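Local coordinates for hydrazine synthase subunit gamma (Candidatus Kuenenia stuttgartiensis, PDB 5C2V), which forms the hydrazine synthase subunit that reduces nitric oxide to hydroxylamine, the first half-reaction of hydrazine synthesis, and carries two c-type hemes, at residues 87-91 and 267-273; 93-99 and 151-157; 156-161 and 260-265. One frame throughout, in Å; residues are numbered along the deposited sequence.

Contact 1 (87-91 and 267-273); sequences SWKNT and SGTYFHD. With CA (calcium ion), chain S; CA (calcium ion), chain U; HEC (heme c), chain B.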
# COMPACT_ATOMS: atom_id res chain seq x y z
N SER C 87 -36.76 10.33 26.67
CA SER C 87 -37.79 9.97 27.63
C SER C 87 -37.48 8.60 28.21
O SER C 87 -37.62 7.60 27.52
CB SER C 87 -39.17 9.96 26.98
OG SER C 87 -39.24 8.99 25.95
N TRP C 88 -37.09 8.56 29.48
CA TRP C 88 -36.58 7.34 30.10
C TRP C 88 -37.65 6.51 30.80
O TRP C 88 -38.58 7.06 31.40
CB TRP C 88 -35.48 7.69 31.11
CG TRP C 88 -34.36 8.47 30.50
CD1 TRP C 88 -34.20 9.82 30.50
CD2 TRP C 88 -33.23 7.93 29.80
NE1 TRP C 88 -33.04 10.16 29.84
CE2 TRP C 88 -32.43 9.02 29.40
CE3 TRP C 88 -32.83 6.63 29.47
CZ2 TRP C 88 -31.25 8.85 28.69
CZ3 TRP C 88 -31.65 6.47 28.76
CH2 TRP C 88 -30.87 7.57 28.38
N LYS C 89 -37.52 5.19 30.72
CA LYS C 89 -38.43 4.29 31.43
C LYS C 89 -37.73 3.20 32.24
O LYS C 89 -37.01 2.36 31.71
CB LYS C 89 -39.41 3.64 30.45
CG LYS C 89 -40.51 4.57 29.98
CD LYS C 89 -41.41 5.01 31.12
CE LYS C 89 -42.65 5.70 30.58
NZ LYS C 89 -42.31 6.81 29.65
N ASN C 90 -37.98 3.25 33.54
CA ASN C 90 -37.62 2.22 34.51
C ASN C 90 -38.22 0.87 34.09
O ASN C 90 -39.36 0.81 33.63
CB ASN C 90 -38.11 2.69 35.90
CG ASN C 90 -38.37 1.56 36.89
OD1 ASN C 90 -37.86 0.46 36.78
ND2 ASN C 90 -39.19 1.86 37.89
N THR C 91 -37.45 -0.20 34.23
CA THR C 91 -37.92 -1.53 33.83
C THR C 91 -39.03 -2.02 34.76
O THR C 91 -38.85 -2.08 35.97
CB THR C 91 -36.78 -2.57 33.80
OG1 THR C 91 -35.77 -2.15 32.88
CG2 THR C 91 -37.30 -3.93 33.39
N SER C 267 -38.57 -3.34 43.92
CA SER C 267 -38.40 -2.55 42.70
C SER C 267 -37.19 -1.67 42.88
O SER C 267 -37.17 -0.79 43.74
CB SER C 267 -39.64 -1.68 42.40
OG SER C 267 -39.30 -0.56 41.57
N GLY C 268 -36.17 -1.90 42.07
CA GLY C 268 -35.04 -1.00 42.08
C GLY C 268 -35.50 0.31 41.48
O GLY C 268 -36.02 0.31 40.37
N THR C 269 -35.32 1.41 42.22
CA THR C 269 -35.46 2.73 41.62
C THR C 269 -36.86 3.05 41.04
O THR C 269 -37.20 2.68 39.91
CB THR C 269 -34.38 2.93 40.55
OG1 THR C 269 -33.09 2.77 41.16
CG2 THR C 269 -34.47 4.30 40.02
N TYR C 270 -37.71 3.59 41.91
CA TYR C 270 -39.13 3.90 41.65
C TYR C 270 -39.50 5.08 40.73
O TYR C 270 -38.64 5.73 40.14
CB TYR C 270 -39.81 4.11 43.01
CG TYR C 270 -39.27 3.16 44.03
CD1 TYR C 270 -39.69 1.85 44.06
CD2 TYR C 270 -38.30 3.56 44.94
CE1 TYR C 270 -39.19 0.96 44.97
CE2 TYR C 270 -37.78 2.68 45.86
CZ TYR C 270 -38.23 1.38 45.87
OH TYR C 270 -37.73 0.48 46.79
N PHE C 271 -40.80 5.34 40.69
CA PHE C 271 -41.57 6.06 39.66
C PHE C 271 -41.42 5.49 38.24
O PHE C 271 -41.11 4.31 38.08
CB PHE C 271 -41.19 7.55 39.66
CG PHE C 271 -41.71 8.31 40.85
CD1 PHE C 271 -42.91 7.96 41.44
CD2 PHE C 271 -40.98 9.36 41.38
CE1 PHE C 271 -43.39 8.66 42.53
CE2 PHE C 271 -41.45 10.06 42.48
CZ PHE C 271 -42.66 9.70 43.06
N HIS C 272 -41.61 6.32 37.22
CA HIS C 272 -41.62 5.83 35.84
C HIS C 272 -40.26 5.84 35.16
O HIS C 272 -39.89 4.89 34.46
CB HIS C 272 -42.65 6.59 34.99
CG HIS C 272 -42.28 8.00 34.68
ND1 HIS C 272 -42.23 8.99 35.64
CD2 HIS C 272 -41.98 8.60 33.51
CE1 HIS C 272 -41.90 10.13 35.07
NE2 HIS C 272 -41.74 9.93 33.78
N ASP C 273 -39.52 6.93 35.35
CA ASP C 273 -38.22 7.09 34.71
C ASP C 273 -37.13 6.60 35.65
O ASP C 273 -35.95 6.60 35.31
CB ASP C 273 -37.97 8.55 34.34
CG ASP C 273 -37.91 9.46 35.56
OD1 ASP C 273 -38.47 9.10 36.61
OD2 ASP C 273 -37.28 10.54 35.46
CA CA S . -38.68 0.30 39.20
CA CA U . -37.97 6.53 25.44
FE HEC B . -48.19 7.05 44.83
CHA HEC B . -46.06 5.85 42.42
CHB HEC B . -46.24 5.65 47.26
CHC HEC B . -49.88 8.86 47.24
CHD HEC B . -50.37 8.17 42.46
NA HEC B . -46.45 5.97 44.84
C1A HEC B . -45.76 5.54 43.73
C2A HEC B . -44.67 4.70 44.18
C3A HEC B . -44.72 4.64 45.51
C4A HEC B . -45.84 5.44 45.96
CMA HEC B . -43.75 3.85 46.42
CAA HEC B . -43.64 3.98 43.28
CBA HEC B . -44.33 2.88 42.48
CGA HEC B . -43.39 2.34 41.44
O1A HEC B . -43.67 1.25 40.88
O2A HEC B . -42.35 3.00 41.17
NB HEC B . -48.13 7.17 46.89
C1B HEC B . -47.14 6.61 47.67
C2B HEC B . -47.21 7.22 48.99
C3B HEC B . -48.22 8.10 48.98
C4B HEC B . -48.81 8.09 47.66
CMB HEC B . -46.27 6.88 50.17
CAB HEC B . -48.68 9.00 50.15
CBB HEC B . -47.63 10.10 50.43
NC HEC B . -49.82 8.29 44.85
C1C HEC B . -50.36 8.93 45.95
C2C HEC B . -51.43 9.79 45.48
C3C HEC B . -51.64 9.51 44.18
C4C HEC B . -50.58 8.62 43.75
CMC HEC B . -52.39 10.57 46.40
CAC HEC B . -52.73 10.13 43.27
CBC HEC B . -52.47 11.64 43.06
ND HEC B . -48.25 6.96 42.74
C1D HEC B . -49.19 7.64 41.98
C2D HEC B . -48.73 7.71 40.61
C3D HEC B . -47.38 6.98 40.61
C4D HEC B . -47.16 6.55 41.97
CMD HEC B . -49.45 8.37 39.42
CAD HEC B . -46.43 6.75 39.41
CBD HEC B . -45.88 8.09 38.94
CGD HEC B . -44.73 7.87 37.99
O1D HEC B . -44.11 8.87 37.55
O2D HEC B . -44.44 6.68 37.68
O HOH W 1 -40.18 -1.45 38.48
O HOH W 2 -36.90 -1.26 39.25
O HOH W 3 -37.79 4.61 26.88
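Ser-267 and Asn-90 face each other across a calcium ion. Ser-267 OG binds the metal at 2.6 Å, and Asn-90 OD1 binds it at 2.6 Å from the other segment. Two waters also bind it, and one of them donates to Thr-91 O. Thr-269 O adds a backbone ligand. The CG of Asn-90 is anti to its N (chi1 155°), which carries the amide toward the metal. The turn of that amide is uncertain, because ND2 is also modelled too close to the calcium, so its bond to Phe-271 O is doubtful. Phe-271 N makes a weak hydrogen bond to propionate oxygen O2A of heme 2, the one probably used in electron transfer. His-272 O accepts from Asn-90 N at 2.7 Å, while His-272 ND1 donates weakly to propionate oxygen O1D at 2.7 Å. Its NE2 is held by Asp-251. The CD2 edge of its ring meets Lys-89 CE, and Lys-89 NZ goes on to Glu-83 and Glu-106. Asp-273 CA lies 3.3 Å from Trp-88 O in a CH...O contact. Strand 89-90 pairs antiparallel with strand 77-78, and the 267-273 loop, between strand 256-257 and helix 301-312, meets it.

Contact 2 (93-99 and 151-157); sequences YIRGGRY and IRALEFT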
# COMPACT_ATOMS: atom_id res chain seq x y z
N TYR C 93 -41.73 -3.89 37.01
CA TYR C 93 -41.79 -5.04 37.91
C TYR C 93 -42.99 -5.90 37.51
O TYR C 93 -44.13 -5.44 37.58
CB TYR C 93 -41.90 -4.55 39.36
CG TYR C 93 -41.74 -5.61 40.42
CD1 TYR C 93 -40.48 -6.00 40.86
CD2 TYR C 93 -42.84 -6.21 41.02
CE1 TYR C 93 -40.32 -6.96 41.85
CE2 TYR C 93 -42.70 -7.16 42.00
CZ TYR C 93 -41.44 -7.54 42.41
OH TYR C 93 -41.29 -8.50 43.39
N ILE C 94 -42.73 -7.13 37.10
CA ILE C 94 -43.77 -7.94 36.45
C ILE C 94 -44.51 -8.94 37.35
O ILE C 94 -45.33 -9.71 36.87
CB ILE C 94 -43.20 -8.71 35.24
CG1 ILE C 94 -42.01 -9.57 35.64
CG2 ILE C 94 -42.81 -7.75 34.13
CD1 ILE C 94 -41.47 -10.43 34.51
N ARG C 95 -44.21 -8.96 38.65
CA ARG C 95 -44.99 -9.78 39.57
C ARG C 95 -46.39 -9.20 39.73
O ARG C 95 -46.55 -7.99 39.91
CB ARG C 95 -44.32 -9.90 40.94
CG ARG C 95 -43.02 -10.70 40.95
CD ARG C 95 -43.24 -12.13 40.49
NE ARG C 95 -42.10 -12.98 40.82
CZ ARG C 95 -42.06 -13.80 41.87
NH1 ARG C 95 -43.11 -13.89 42.68
NH2 ARG C 95 -40.99 -14.54 42.10
N GLY C 96 -47.40 -10.06 39.67
CA GLY C 96 -48.79 -9.64 39.82
C GLY C 96 -49.22 -8.64 38.77
O GLY C 96 -49.82 -7.62 39.08
N GLY C 97 -48.92 -8.95 37.51
CA GLY C 97 -49.18 -8.03 36.42
C GLY C 97 -50.62 -7.98 35.94
O GLY C 97 -51.09 -6.94 35.49
N ARG C 98 -51.31 -9.11 36.03
CA ARG C 98 -52.66 -9.22 35.48
C ARG C 98 -53.70 -8.48 36.33
O ARG C 98 -54.78 -8.16 35.85
CB ARG C 98 -53.07 -10.69 35.34
CG ARG C 98 -53.27 -11.42 36.66
CD ARG C 98 -53.88 -12.79 36.44
NE ARG C 98 -54.17 -13.47 37.71
CZ ARG C 98 -54.80 -14.64 37.80
NH1 ARG C 98 -55.21 -15.27 36.71
NH2 ARG C 98 -55.01 -15.18 39.00
N TYR C 99 -53.36 -8.23 37.59
CA TYR C 99 -54.32 -7.65 38.53
C TYR C 99 -54.55 -6.16 38.32
O TYR C 99 -55.54 -5.61 38.80
CB TYR C 99 -53.85 -7.90 39.97
CG TYR C 99 -53.81 -9.36 40.35
CD1 TYR C 99 -54.74 -10.25 39.84
CD2 TYR C 99 -52.83 -9.84 41.21
CE1 TYR C 99 -54.70 -11.59 40.19
CE2 TYR C 99 -52.79 -11.18 41.56
CZ TYR C 99 -53.73 -12.05 41.05
OH TYR C 99 -53.69 -13.38 41.39
N ILE C 151 -46.70 -14.60 32.11
CA ILE C 151 -46.70 -13.30 32.77
C ILE C 151 -47.88 -13.15 33.74
O ILE C 151 -47.72 -12.65 34.85
CB ILE C 151 -46.74 -12.16 31.74
CG1 ILE C 151 -45.50 -12.22 30.85
CG2 ILE C 151 -46.83 -10.81 32.43
CD1 ILE C 151 -45.76 -11.78 29.45
N ARG C 152 -49.05 -13.60 33.31
CA ARG C 152 -50.26 -13.51 34.12
C ARG C 152 -50.18 -14.42 35.34
O ARG C 152 -50.84 -14.17 36.36
CB ARG C 152 -51.49 -13.87 33.28
CG ARG C 152 -51.81 -12.84 32.21
CD ARG C 152 -52.78 -13.39 31.17
NE ARG C 152 -54.09 -13.70 31.73
CZ ARG C 152 -55.12 -14.13 31.01
NH1 ARG C 152 -55.00 -14.29 29.70
NH2 ARG C 152 -56.28 -14.39 31.60
N ALA C 153 -49.38 -15.48 35.25
CA ALA C 153 -49.28 -16.47 36.31
C ALA C 153 -48.30 -16.05 37.40
O ALA C 153 -48.12 -16.76 38.39
CB ALA C 153 -48.87 -17.81 35.74
N LEU C 154 -47.67 -14.89 37.22
CA LEU C 154 -46.71 -14.38 38.21
C LEU C 154 -47.43 -13.73 39.38
O LEU C 154 -48.27 -12.84 39.20
CB LEU C 154 -45.75 -13.39 37.55
CG LEU C 154 -44.72 -14.01 36.59
CD1 LEU C 154 -43.86 -12.93 35.96
CD2 LEU C 154 -43.86 -15.04 37.32
N GLU C 155 -47.08 -14.16 40.59
CA GLU C 155 -47.71 -13.67 41.81
C GLU C 155 -46.70 -12.93 42.68
O GLU C 155 -45.50 -13.15 42.58
CB GLU C 155 -48.32 -14.83 42.60
CG GLU C 155 -49.34 -15.65 41.82
CD GLU C 155 -50.66 -14.93 41.63
OE1 GLU C 155 -50.91 -13.94 42.34
OE2 GLU C 155 -51.46 -15.37 40.77
N PHE C 156 -47.21 -12.04 43.54
CA PHE C 156 -46.36 -11.27 44.44
C PHE C 156 -45.58 -12.17 45.41
O PHE C 156 -46.06 -13.24 45.80
CB PHE C 156 -47.19 -10.26 45.24
CG PHE C 156 -47.84 -9.21 44.39
CD1 PHE C 156 -47.08 -8.23 43.76
CD2 PHE C 156 -49.21 -9.18 44.22
CE1 PHE C 156 -47.67 -7.26 42.98
CE2 PHE C 156 -49.82 -8.21 43.44
CZ PHE C 156 -49.04 -7.24 42.82
N THR C 157 -44.38 -11.74 45.77
CA THR C 157 -43.54 -12.49 46.70
C THR C 157 -43.95 -12.29 48.15
O THR C 157 -43.88 -13.21 48.96
CB THR C 157 -42.05 -12.10 46.55
OG1 THR C 157 -41.89 -10.71 46.86
CG2 THR C 157 -41.56 -12.36 45.14
O HOH W 4 -49.81 -11.63 37.42
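Ile-94 lays its CD1 methyl against Leu-154 CD1 at 3.8 Å, the two side chains crossing. Arg-95 folds back at chi2 (-60°). This brings NH1 to Glu-155 O at 2.5 Å. The oxygen lies in the guanidinium plane and the bond runs nearly along the C=O axis. Thr-157 CG2 covers one face of the same guanidinium, and Arg-95 NE is held by Arg-70 O. Gly-96 N donates to Leu-154 O at 3.0 Å from well above the carbonyl plane. Gly-96 CA sits over the face of the Phe-156 ring, 4.1 Å from its centroid. Arg-98 crosses Arg-152 at about a right angle, with its CD 3.3 Å from Arg-152 O. A water accepts from Arg-98 N and reaches Arg-152 O and Leu-154 O. Arg-98 NH2 donates to Tyr-99 OH; with Glu-155 OE2, well out of the guanidinium plane, it has a long salt bridge of charge alone. Tyr-99 OH donates to Glu-155 OE1, on the syn lone pair, at 3.0 Å. The contact joins a loop to the end of helix 141-152, consistent with a place in the lobe of heme 1: Ile-151 touches that heme and Ile-94 packs on its axial ligand, His-67.

Contact 3 (156-161 and 260-265); sequences FTGSPF and TLRDIY. With HEC (heme c), chain B.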
# COMPACT_ATOMS: atom_id res chain seq x y z
N PHE C 156 -47.21 -12.04 43.54
CA PHE C 156 -46.36 -11.27 44.44
C PHE C 156 -45.58 -12.17 45.41
O PHE C 156 -46.06 -13.24 45.80
CB PHE C 156 -47.19 -10.26 45.24
CG PHE C 156 -47.84 -9.21 44.39
CD1 PHE C 156 -47.08 -8.23 43.76
CD2 PHE C 156 -49.21 -9.18 44.22
CE1 PHE C 156 -47.67 -7.26 42.98
CE2 PHE C 156 -49.82 -8.21 43.44
CZ PHE C 156 -49.04 -7.24 42.82
N THR C 157 -44.38 -11.74 45.77
CA THR C 157 -43.54 -12.49 46.70
C THR C 157 -43.95 -12.29 48.15
O THR C 157 -43.88 -13.21 48.96
CB THR C 157 -42.05 -12.10 46.55
OG1 THR C 157 -41.89 -10.71 46.86
CG2 THR C 157 -41.56 -12.36 45.14
N GLY C 158 -44.39 -11.07 48.47
CA GLY C 158 -44.68 -10.71 49.84
C GLY C 158 -43.45 -10.15 50.53
O GLY C 158 -42.33 -10.50 50.18
N SER C 159 -43.66 -9.27 51.51
CA SER C 159 -42.56 -8.57 52.15
C SER C 159 -41.89 -9.39 53.26
O SER C 159 -42.56 -9.92 54.14
CB SER C 159 -43.04 -7.24 52.73
OG SER C 159 -41.97 -6.53 53.32
N PRO C 160 -40.55 -9.51 53.19
CA PRO C 160 -39.67 -10.17 54.16
C PRO C 160 -39.53 -9.42 55.49
O PRO C 160 -39.07 -10.00 56.47
CB PRO C 160 -38.33 -10.22 53.44
CG PRO C 160 -38.36 -9.04 52.53
CD PRO C 160 -39.79 -8.95 52.06
N PHE C 161 -39.93 -8.16 55.50
CA PHE C 161 -39.58 -7.24 56.59
C PHE C 161 -40.57 -7.25 57.75
O PHE C 161 -40.51 -6.41 58.64
CB PHE C 161 -39.44 -5.82 56.03
CG PHE C 161 -38.23 -5.65 55.15
CD1 PHE C 161 -36.97 -5.49 55.70
CD2 PHE C 161 -38.36 -5.66 53.77
CE1 PHE C 161 -35.86 -5.34 54.90
CE2 PHE C 161 -37.25 -5.51 52.96
CZ PHE C 161 -36.00 -5.35 53.52
N THR C 260 -48.74 -0.81 41.53
CA THR C 260 -49.01 -1.41 42.83
C THR C 260 -47.91 -1.06 43.82
O THR C 260 -46.77 -0.80 43.43
CB THR C 260 -49.12 -2.95 42.73
OG1 THR C 260 -49.39 -3.49 44.03
CG2 THR C 260 -47.83 -3.55 42.19
N LEU C 261 -48.25 -1.03 45.11
CA LEU C 261 -47.25 -0.83 46.14
C LEU C 261 -46.80 -2.17 46.73
O LEU C 261 -45.94 -2.22 47.61
CB LEU C 261 -47.78 0.08 47.25
CG LEU C 261 -48.12 1.51 46.81
CD1 LEU C 261 -48.33 2.41 48.02
CD2 LEU C 261 -47.04 2.07 45.90
N ARG C 262 -47.39 -3.25 46.23
CA ARG C 262 -46.99 -4.60 46.64
C ARG C 262 -45.60 -4.91 46.10
O ARG C 262 -45.29 -4.61 44.95
CB ARG C 262 -48.00 -5.64 46.15
CG ARG C 262 -49.40 -5.47 46.71
CD ARG C 262 -49.48 -5.92 48.17
NE ARG C 262 -49.17 -7.33 48.32
CZ ARG C 262 -50.05 -8.32 48.12
NH1 ARG C 262 -51.29 -8.04 47.76
NH2 ARG C 262 -49.67 -9.58 48.29
N ASP C 263 -44.77 -5.52 46.95
CA ASP C 263 -43.39 -5.85 46.61
C ASP C 263 -42.58 -4.63 46.17
O ASP C 263 -41.64 -4.75 45.39
CB ASP C 263 -43.34 -6.91 45.50
CG ASP C 263 -43.78 -8.27 45.98
OD1 ASP C 263 -43.72 -8.53 47.20
OD2 ASP C 263 -44.17 -9.10 45.12
N ILE C 264 -42.95 -3.46 46.68
CA ILE C 264 -42.27 -2.22 46.32
C ILE C 264 -40.86 -2.20 46.91
O ILE C 264 -40.03 -1.39 46.52
CB ILE C 264 -43.06 -0.98 46.79
CG1 ILE C 264 -42.66 0.26 45.97
CG2 ILE C 264 -42.86 -0.74 48.27
CD1 ILE C 264 -42.95 0.13 44.50
N TYR C 265 -40.60 -3.11 47.84
CA TYR C 265 -39.27 -3.25 48.41
C TYR C 265 -38.29 -3.76 47.35
O TYR C 265 -37.10 -3.46 47.39
CB TYR C 265 -39.29 -4.20 49.60
CG TYR C 265 -39.39 -5.66 49.22
CD1 TYR C 265 -40.60 -6.22 48.84
CD2 TYR C 265 -38.26 -6.47 49.22
CE1 TYR C 265 -40.69 -7.55 48.48
CE2 TYR C 265 -38.34 -7.81 48.86
CZ TYR C 265 -39.56 -8.34 48.49
OH TYR C 265 -39.65 -9.66 48.13
FE HEC B . -48.19 7.05 44.83
CHA HEC B . -46.06 5.85 42.42
CHB HEC B . -46.24 5.65 47.26
CHC HEC B . -49.88 8.86 47.24
CHD HEC B . -50.37 8.17 42.46
NA HEC B . -46.45 5.97 44.84
C1A HEC B . -45.76 5.54 43.73
C2A HEC B . -44.67 4.70 44.18
C3A HEC B . -44.72 4.64 45.51
C4A HEC B . -45.84 5.44 45.96
CMA HEC B . -43.75 3.85 46.42
CAA HEC B . -43.64 3.98 43.28
CBA HEC B . -44.33 2.88 42.48
CGA HEC B . -43.39 2.34 41.44
O1A HEC B . -43.67 1.25 40.88
O2A HEC B . -42.35 3.00 41.17
NB HEC B . -48.13 7.17 46.89
C1B HEC B . -47.14 6.61 47.67
C2B HEC B . -47.21 7.22 48.99
C3B HEC B . -48.22 8.10 48.98
C4B HEC B . -48.81 8.09 47.66
CMB HEC B . -46.27 6.88 50.17
CAB HEC B . -48.68 9.00 50.15
CBB HEC B . -47.63 10.10 50.43
NC HEC B . -49.82 8.29 44.85
C1C HEC B . -50.36 8.93 45.95
C2C HEC B . -51.43 9.79 45.48
C3C HEC B . -51.64 9.51 44.18
C4C HEC B . -50.58 8.62 43.75
CMC HEC B . -52.39 10.57 46.40
CAC HEC B . -52.73 10.13 43.27
CBC HEC B . -52.47 11.64 43.06
ND HEC B . -48.25 6.96 42.74
C1D HEC B . -49.19 7.64 41.98
C2D HEC B . -48.73 7.71 40.61
C3D HEC B . -47.38 6.98 40.61
C4D HEC B . -47.16 6.55 41.97
CMD HEC B . -49.45 8.37 39.42
CAD HEC B . -46.43 6.75 39.41
CBD HEC B . -45.88 8.09 38.94
CGD HEC B . -44.73 7.87 37.99
O1D HEC B . -44.11 8.87 37.55
O2D HEC B . -44.44 6.68 37.68
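Asp-263 and Thr-157 carry most of the hydrogen bonding. The carboxylate grips the backbone of the other segment with both oxygens. Thr-157 N donates to Asp-263 OD2 at 2.7 Å, and Gly-158 N donates to Asp-263 OD1 at 2.9 Å. Both bonds use syn lone pairs, so the two oxygens take one backbone N-H each. Asp-263 is the third residue of a type II beta turn from Leu-261 to Ile-264. Thr-157 OG1 lies 2.8 Å from Tyr-265 OH in a hydrogen bond that either hydroxyl could donate. It also has a weak, unsettled bond to Asp-263 OD1. Thr-260 OG1 accepts from Arg-262 N at 3.0 Å, forming an ST turn, and is also hydrogen-bonded to Leu-200 O.

The ring contacts centre on Phe-156 and Tyr-265. Arg-262 CB sits over the face of Phe-156 opposite Gly-96, 3.6 Å from the ring centroid. The Arg-262 chain bends at chi2 (-75°) and chi3 (-62°), which brings its guanidinium back to the ring, with Phe-156 CD2 over one guanidinium face; NH1 is held by Ala-199 O. Pro-160 CD covers one face of the Tyr-265 ring at 3.8 Å from its centroid, and Phe-161 CE2 meets Tyr-265 CD2 at 4.0 Å.

Behind the turn, Leu-261 CD2 touches atom C3A of heme 2 at 3.5 Å, and Ile-264 packs on a propionate arm of this heme. The 156-161 loop follows helix 141-152 and leads to helix 170-179, whose Gln-172 bonds Phe-161 O. Lys-312 of helix 301-312 makes a cation-pi contact with Phe-161, and the beta subunit packs on Pro-160, Phe-161 and Tyr-265.

From the N terminus the chain first passes 87-91 and then 93-99. The second of these is met again at 151-157, so contact 2 closes the first loop, at the end of helix 141-152. Contact 3 opens at 156-161, sharing Phe-156 and Thr-157 with contact 2, and closes at 260-265. Contacts 2 and 3 therefore follow in series. Contact 1 closes last, at 267-273, and both others nest inside its loop. Tyr-270 OH probably bonds Ile-264 O, linking contacts 1 and 3, and both touch the same heme. Contacts 1 and 3 join the earlier part of the chain, which holds heme 1, to the later part with heme 2; contact 2 stays within the earlier part.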